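11R-lipoxygenase (Gersemia fruticosa, PDB 3VF1) is a calcium-dependent, non-heme iron lipoxygenase that probably inserts both atoms of molecular oxygen into polyunsaturated fatty acids. Local coordinates at residues L297-A300 with M301-L305; D478-R482 with G483-L487; R488-Y491 with Y492-D495. One frame throughout, in Å; residues are numbered along the deposited sequence.

Contact 1. Residues L297-A300 with M301-L305; sequences LEKA and MKEGL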
# COMPACT_ATOMS: atom_id res chain seq x y z
N LEU A 297 -2.66 2.52 39.99
CA LEU A 297 -1.99 2.11 38.76
C LEU A 297 -1.92 0.59 38.68
O LEU A 297 -2.12 0.00 37.62
CB LEU A 297 -0.59 2.70 38.70
CG LEU A 297 0.21 2.39 37.44
CD1 LEU A 297 -0.56 2.79 36.19
CD2 LEU A 297 1.56 3.09 37.48
N GLU A 298 -1.65 -0.04 39.82
CA GLU A 298 -1.49 -1.49 39.88
C GLU A 298 -2.81 -2.19 39.56
O GLU A 298 -2.84 -3.15 38.79
CB GLU A 298 -1.00 -1.93 41.27
CG GLU A 298 0.43 -1.50 41.59
CD GLU A 298 0.55 -0.02 41.92
OE1 GLU A 298 -0.49 0.66 42.06
OE2 GLU A 298 1.69 0.47 42.05
N LYS A 299 -3.90 -1.71 40.14
CA LYS A 299 -5.21 -2.29 39.92
C LYS A 299 -5.64 -2.11 38.47
O LYS A 299 -6.23 -3.01 37.87
CB LYS A 299 -6.25 -1.65 40.85
CG LYS A 299 -7.65 -2.23 40.72
CD LYS A 299 -8.61 -1.57 41.69
CE LYS A 299 -10.03 -2.10 41.52
NZ LYS A 299 -11.00 -1.46 42.45
N ALA A 300 -5.34 -0.95 37.91
CA ALA A 300 -5.69 -0.65 36.52
C ALA A 300 -5.04 -1.65 35.57
O ALA A 300 -5.67 -2.10 34.61
CB ALA A 300 -5.27 0.76 36.16
N MET A 301 -3.79 -2.01 35.84
CA MET A 301 -3.07 -2.95 34.99
C MET A 301 -3.64 -4.35 35.09
O MET A 301 -3.80 -5.04 34.08
CB MET A 301 -1.58 -2.96 35.33
CG MET A 301 -0.81 -1.77 34.77
SD MET A 301 0.98 -1.97 34.84
CE MET A 301 1.25 -1.89 36.61
N LYS A 302 -3.95 -4.78 36.31
CA LYS A 302 -4.56 -6.09 36.52
C LYS A 302 -5.83 -6.25 35.70
O LYS A 302 -6.12 -7.34 35.20
CB LYS A 302 -4.89 -6.31 38.00
CG LYS A 302 -3.81 -7.03 38.80
CD LYS A 302 -2.68 -6.10 39.18
CE LYS A 302 -1.64 -6.82 40.03
NZ LYS A 302 -0.61 -5.88 40.57
N GLU A 303 -6.59 -5.16 35.55
CA GLU A 303 -7.88 -5.22 34.87
C GLU A 303 -7.77 -4.90 33.38
O GLU A 303 -8.78 -4.84 32.68
CB GLU A 303 -8.87 -4.27 35.54
CG GLU A 303 -9.17 -4.62 36.99
CD GLU A 303 -10.39 -3.89 37.52
OE1 GLU A 303 -11.05 -3.17 36.74
OE2 GLU A 303 -10.70 -4.05 38.72
N GLY A 304 -6.55 -4.69 32.89
CA GLY A 304 -6.32 -4.46 31.48
C GLY A 304 -6.80 -3.10 31.00
O GLY A 304 -7.35 -2.99 29.91
N LEU A 305 -6.60 -2.08 31.82
CA LEU A 305 -7.02 -0.72 31.47
C LEU A 305 -5.81 0.14 31.10
O LEU A 305 -5.96 1.31 30.77
CB LEU A 305 -7.76 -0.08 32.65
CG LEU A 305 -8.95 -0.85 33.20
CD1 LEU A 305 -9.54 -0.13 34.41
CD2 LEU A 305 -10.01 -1.04 32.12
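A300 and L305 meet where helix 297-302 ends in a Schellman motif, the reverse turn that finishes many helices on a residue of positive phi. Here that residue is G304, with phi 71°. Its N bonds back to M301 O, while L305 N reaches A300 O at 2.9 Å in a fairly straight bond. E303 N leans on two carbonyls, more firmly on K299 O and only weakly on A300 O. Upstream the pattern is regular: M301 N bonds to L297 O and K302 N to E298 O, both at 3.2 Å.

Apolar contact follows the buried side of the turn. A300 CB lies 4.4 Å from L305 CB, and both side chains also rest on Y337 of strand 333-338. One turn earlier the methyl end of M301, bent round at its last torsion (chi3 -69°), comes to 4.5 Å from L297 CG; both residues continue the packing onto I306.

Charged chains run along the outer side. K299 is fully extended and lies alongside E303, but K299 NZ stays 4.6 Å from E303 OE2, too far for a salt bridge. E303 OE1 is instead hydrogen-bonded to Y295 OH, and K299 makes a cation-pi contact with the same tyrosine. K302 folds back at chi2 (79°), which lays its CD against E298 O.

Contact 2. Residues D478-R482 with G483-L487; sequences DLRQR and GVDGL. With GLC (alpha-D-glucopyranose), chain C; FRU (beta-D-fructofuranose), chain B.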
# COMPACT_ATOMS: atom_id res chain seq x y z
N ASP A 478 -2.50 -10.62 15.44
CA ASP A 478 -1.68 -9.50 15.85
C ASP A 478 -2.45 -8.60 16.81
O ASP A 478 -1.97 -8.30 17.91
CB ASP A 478 -1.22 -8.68 14.64
CG ASP A 478 -0.28 -7.56 15.02
OD1 ASP A 478 0.89 -7.85 15.37
OD2 ASP A 478 -0.70 -6.38 14.97
N LEU A 479 -3.64 -8.19 16.41
CA LEU A 479 -4.50 -7.38 17.26
C LEU A 479 -4.78 -8.09 18.57
O LEU A 479 -4.91 -7.47 19.62
CB LEU A 479 -5.82 -7.07 16.55
CG LEU A 479 -5.74 -6.18 15.31
CD1 LEU A 479 -7.09 -6.11 14.63
CD2 LEU A 479 -5.25 -4.79 15.68
N ARG A 480 -4.87 -9.42 18.51
CA ARG A 480 -5.23 -10.21 19.67
C ARG A 480 -4.09 -10.32 20.68
O ARG A 480 -4.31 -10.22 21.89
CB ARG A 480 -5.67 -11.61 19.24
CG ARG A 480 -6.13 -12.50 20.38
CD ARG A 480 -6.58 -13.85 19.86
NE ARG A 480 -7.78 -13.73 19.02
CZ ARG A 480 -8.17 -14.63 18.13
NH1 ARG A 480 -7.45 -15.74 17.93
NH2 ARG A 480 -9.27 -14.43 17.42
N GLN A 481 -2.87 -10.52 20.19
CA GLN A 481 -1.71 -10.65 21.07
C GLN A 481 -1.33 -9.29 21.64
O GLN A 481 -0.64 -9.21 22.66
CB GLN A 481 -0.53 -11.30 20.34
CG GLN A 481 0.16 -10.40 19.32
CD GLN A 481 1.46 -9.80 19.83
OE1 GLN A 481 1.91 -10.13 20.93
NE2 GLN A 481 2.06 -8.92 19.04
N ARG A 482 -1.77 -8.22 20.99
CA ARG A 482 -1.56 -6.87 21.49
C ARG A 482 -2.63 -6.49 22.51
O ARG A 482 -2.50 -5.48 23.21
CB ARG A 482 -1.55 -5.86 20.35
CG ARG A 482 -0.27 -5.86 19.53
CD ARG A 482 -0.07 -4.52 18.84
NE ARG A 482 -0.96 -4.34 17.70
CZ ARG A 482 -1.47 -3.17 17.31
NH1 ARG A 482 -1.18 -2.05 17.96
NH2 ARG A 482 -2.27 -3.12 16.26
N GLY A 483 -3.69 -7.29 22.59
CA GLY A 483 -4.75 -7.06 23.56
C GLY A 483 -5.56 -5.81 23.28
O GLY A 483 -6.11 -5.21 24.19
N VAL A 484 -5.65 -5.43 22.01
CA VAL A 484 -6.35 -4.21 21.62
C VAL A 484 -7.59 -4.48 20.76
O VAL A 484 -8.28 -3.55 20.36
CB VAL A 484 -5.43 -3.25 20.84
CG1 VAL A 484 -4.26 -2.81 21.70
CG2 VAL A 484 -4.94 -3.91 19.55
N ASP A 485 -7.86 -5.75 20.49
CA ASP A 485 -8.96 -6.10 19.60
C ASP A 485 -10.33 -5.95 20.26
O ASP A 485 -11.36 -6.06 19.59
CB ASP A 485 -8.79 -7.53 19.07
CG ASP A 485 -8.83 -8.57 20.16
OD1 ASP A 485 -8.66 -8.21 21.35
OD2 ASP A 485 -9.04 -9.76 19.84
N GLY A 486 -10.35 -5.70 21.56
CA GLY A 486 -11.59 -5.54 22.30
C GLY A 486 -12.02 -4.10 22.52
O GLY A 486 -13.10 -3.84 23.03
N LEU A 487 -11.16 -3.16 22.13
CA LEU A 487 -11.44 -1.74 22.33
C LEU A 487 -12.64 -1.27 21.51
O LEU A 487 -12.66 -1.39 20.29
CB LEU A 487 -10.20 -0.91 21.99
CG LEU A 487 -8.98 -1.14 22.89
CD1 LEU A 487 -7.80 -0.30 22.42
CD2 LEU A 487 -9.31 -0.84 24.34
C1 GLC C . -13.55 -8.39 18.85
C2 GLC C . -12.85 -9.75 18.81
C3 GLC C . -13.72 -10.82 19.45
C4 GLC C . -14.13 -10.37 20.84
C5 GLC C . -14.77 -8.99 20.80
C6 GLC C . -15.09 -8.52 22.21
O2 GLC C . -12.56 -10.10 17.47
O3 GLC C . -13.01 -12.04 19.52
O4 GLC C . -15.05 -11.30 21.38
O5 GLC C . -13.89 -8.07 20.18
O6 GLC C . -16.12 -7.56 22.19
C1 FRU B . -14.19 -7.13 16.11
C2 FRU B . -14.99 -7.23 17.40
C3 FRU B . -16.49 -7.19 17.13
C4 FRU B . -17.03 -6.34 18.26
C5 FRU B . -15.86 -5.46 18.66
C6 FRU B . -15.86 -5.22 20.17
O1 FRU B . -14.51 -5.93 15.45
O2 FRU B . -14.70 -8.45 18.04
O3 FRU B . -17.06 -8.48 17.14
O4 FRU B . -18.15 -5.58 17.88
O5 FRU B . -14.68 -6.14 18.24
O6 FRU B . -15.47 -3.90 20.46
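L479 and V484 touch across a Schellman motif that ends helix 475-481, after which a type I beta turn from V484 to L487 carries the chain past a bound disaccharide of glucose and fructose (sucrose). G483 has positive phi (68°), a conformation glycine adopts easily. Two backbone bonds close the motif. V484 N meets L479 O at 3.2 Å, nearly in line with the carbonyl, whereas G483 N approaches R480 O at 3.1 Å from above the carbonyl plane.

The apolar contacts gather round L479 and V484. L479 CD2 lies 4.0 Å from V484 CG2, the two side chains crossing at about a right angle, and L479 CB faces D485 CB. Beyond the segments, L479 packs on K493 and L497 of helix 491-514, and V484 on F307. The same V484 CG2 methyl is packed over the centre of one face of the R482 guanidinium, 4.2 Å above its plane.

Two arginines shape the polar side. R482 NE makes a weak bond, part of a salt bridge, to D478 OD2 at 3.4 Å, while NH2 donates to P267 O and NH1, weakly, to I270 O. D485 behaves differently. With CG placed between its own backbone N and carbonyl carbon (chi1 63°), its carboxylate turns back over the start of R480, yet D485 OD2 remains 4.2 Å from R480 NE, short of a salt bridge.

Toward the sugar the turn offers one weak bond, in which fructose O6 donates to G486 O at 3.5 Å.

Contact 3. Residues R488-Y491 with Y492-D495; sequences RKFY and YKDD. With FRU (beta-D-fructofuranose), chain B.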
# COMPACT_ATOMS: atom_id res chain seq x y z
N ARG A 488 -13.64 -0.72 22.20
CA ARG A 488 -14.90 -0.32 21.58
C ARG A 488 -14.75 0.81 20.56
O ARG A 488 -15.44 0.82 19.54
CB ARG A 488 -15.91 0.10 22.65
CG ARG A 488 -16.32 -1.01 23.60
CD ARG A 488 -17.35 -1.94 22.97
NE ARG A 488 -17.84 -2.94 23.91
CZ ARG A 488 -18.75 -3.86 23.62
NH1 ARG A 488 -19.29 -3.92 22.41
NH2 ARG A 488 -19.13 -4.73 24.55
N LYS A 489 -13.86 1.76 20.84
CA LYS A 489 -13.72 2.94 19.98
C LYS A 489 -12.44 2.88 19.16
O LYS A 489 -11.84 3.91 18.84
CB LYS A 489 -13.79 4.21 20.82
CG LYS A 489 -15.06 4.30 21.66
CD LYS A 489 -15.15 5.59 22.46
CE LYS A 489 -15.71 6.73 21.63
NZ LYS A 489 -16.01 7.92 22.47
N PHE A 490 -12.02 1.66 18.83
CA PHE A 490 -10.88 1.43 17.95
C PHE A 490 -11.45 1.13 16.56
O PHE A 490 -11.56 -0.03 16.16
CB PHE A 490 -10.07 0.24 18.48
CG PHE A 490 -8.73 0.06 17.81
CD1 PHE A 490 -8.30 0.90 16.80
CD2 PHE A 490 -7.89 -0.97 18.22
CE1 PHE A 490 -7.06 0.71 16.21
CE2 PHE A 490 -6.66 -1.16 17.63
CZ PHE A 490 -6.24 -0.32 16.63
N TYR A 491 -11.81 2.18 15.84
CA TYR A 491 -12.58 2.04 14.61
C TYR A 491 -11.79 1.37 13.48
O TYR A 491 -12.37 0.63 12.69
CB TYR A 491 -13.09 3.42 14.16
CG TYR A 491 -13.93 4.10 15.21
CD1 TYR A 491 -14.88 3.39 15.93
CD2 TYR A 491 -13.76 5.44 15.51
CE1 TYR A 491 -15.65 4.00 16.90
CE2 TYR A 491 -14.52 6.06 16.48
CZ TYR A 491 -15.47 5.34 17.17
OH TYR A 491 -16.23 5.94 18.14
N TYR A 492 -10.49 1.63 13.41
CA TYR A 492 -9.65 0.94 12.44
C TYR A 492 -9.75 -0.56 12.62
O TYR A 492 -9.85 -1.31 11.65
CB TYR A 492 -8.19 1.36 12.58
CG TYR A 492 -7.24 0.34 12.00
CD1 TYR A 492 -6.76 -0.70 12.79
CD2 TYR A 492 -6.84 0.39 10.67
CE1 TYR A 492 -5.90 -1.65 12.27
CE2 TYR A 492 -5.98 -0.56 10.14
CZ TYR A 492 -5.51 -1.57 10.95
OH TYR A 492 -4.66 -2.52 10.43
N LYS A 493 -9.72 -1.00 13.87
CA LYS A 493 -9.74 -2.43 14.19
C LYS A 493 -11.05 -3.08 13.76
O LYS A 493 -11.05 -4.15 13.16
CB LYS A 493 -9.51 -2.64 15.68
CG LYS A 493 -9.76 -4.07 16.16
CD LYS A 493 -11.16 -4.25 16.72
CE LYS A 493 -11.38 -3.43 17.98
NZ LYS A 493 -12.72 -3.64 18.58
N ASP A 494 -12.17 -2.42 14.05
CA ASP A 494 -13.48 -2.95 13.70
C ASP A 494 -13.63 -3.09 12.18
O ASP A 494 -14.09 -4.12 11.69
CB ASP A 494 -14.59 -2.05 14.24
CG ASP A 494 -14.69 -2.11 15.76
OD1 ASP A 494 -14.32 -3.14 16.34
OD2 ASP A 494 -15.15 -1.11 16.36
N ASP A 495 -13.24 -2.06 11.45
CA ASP A 495 -13.40 -2.04 10.00
C ASP A 495 -12.41 -2.97 9.31
O ASP A 495 -12.77 -3.69 8.38
CB ASP A 495 -13.24 -0.62 9.47
CG ASP A 495 -14.28 0.34 10.02
OD1 ASP A 495 -15.37 -0.13 10.43
OD2 ASP A 495 -14.01 1.56 10.06
C1 FRU B . -14.19 -7.13 16.11
C2 FRU B . -14.99 -7.23 17.40
C3 FRU B . -16.49 -7.19 17.13
C4 FRU B . -17.03 -6.34 18.26
C5 FRU B . -15.86 -5.46 18.66
C6 FRU B . -15.86 -5.22 20.17
O1 FRU B . -14.51 -5.93 15.45
O2 FRU B . -14.70 -8.45 18.04
O3 FRU B . -17.06 -8.48 17.14
O4 FRU B . -18.15 -5.58 17.88
O5 FRU B . -14.68 -6.14 18.24
O6 FRU B . -15.47 -3.90 20.46
O HOH W 1 -16.65 -1.88 18.87
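This is a local contact at the N-terminus of helix 491-514, where F490, at the N-cap position, packs on the first turn; K493 and D494 of that turn meet a bound fructose. The F490 carbonyl accepts the first i+4 bond of the helix, from D494 N in the carbonyl plane at 3.2 Å, and a weak, bent one from K493 N; the Y491 and Y492 amides make weak bonds to N263 OD1. D495 N then bonds to Y491 O in the regular helical pattern.

The F490 ring reaches the helix because its CG is anti to the backbone N (chi1 -169°), which swings it alongside the first turn. K493 CB sits over one face, 3.6 Å from the ring centroid, a CH-pi contact. Y492 lies side by side with F490 and points the same way; F490 CE1 is 3.7 Å from Y492 CD1, with the ring planes 32° apart. Y492 OH continues to Q574 of helix 557-579, the helix that supplies the iron ligands H575 and N579. Replacing F490 by an alanine would probably open a gap under K493 CB, removing the CH-pi contact, and take away one of the surfaces the Y492 ring packs on.

Past the ring, K493 bends at chi2 and chi3 and brings NZ to D494 OD1 at 2.8 Å, a salt bridge on the syn side of the carboxylate but 32° out of its plane. K493 NZ also donates to fructose O5 at 3.2 Å and to L487 O. D494 OD1 accepts from fructose O1 at 2.9 Å, while a water links D494 OD2, R488 O and fructose O6. The ion pair therefore offers the sugar a donor and an acceptor together, and its mutual hold is likely to keep both groups charged and in place.

In the fold
All three are local contacts at helix ends. Contacts 1 and 2 finish helices 297-302 and 475-481 with the same glycine-based Schellman motif, whereas contact 3 begins helix 491-514. Contact 1, about 36 Å from the chain centre, is the most exposed, its apolar side on strands 306-310 and 333-338 and neighbouring loops. Contact 2 is intermediate and contact 3 the most buried, through F490, Y492, K493 and D495. With centres about 11 Å apart, these two touch and share the fructose: the turn of 483-487 gives it one weak carbonyl bond and turns L487 O to K493 NZ, while 492-495 brings the ion pair that bonds the sugar. Contact 3 also approaches the iron, the Y492 side chain about 10 Å from that of H575.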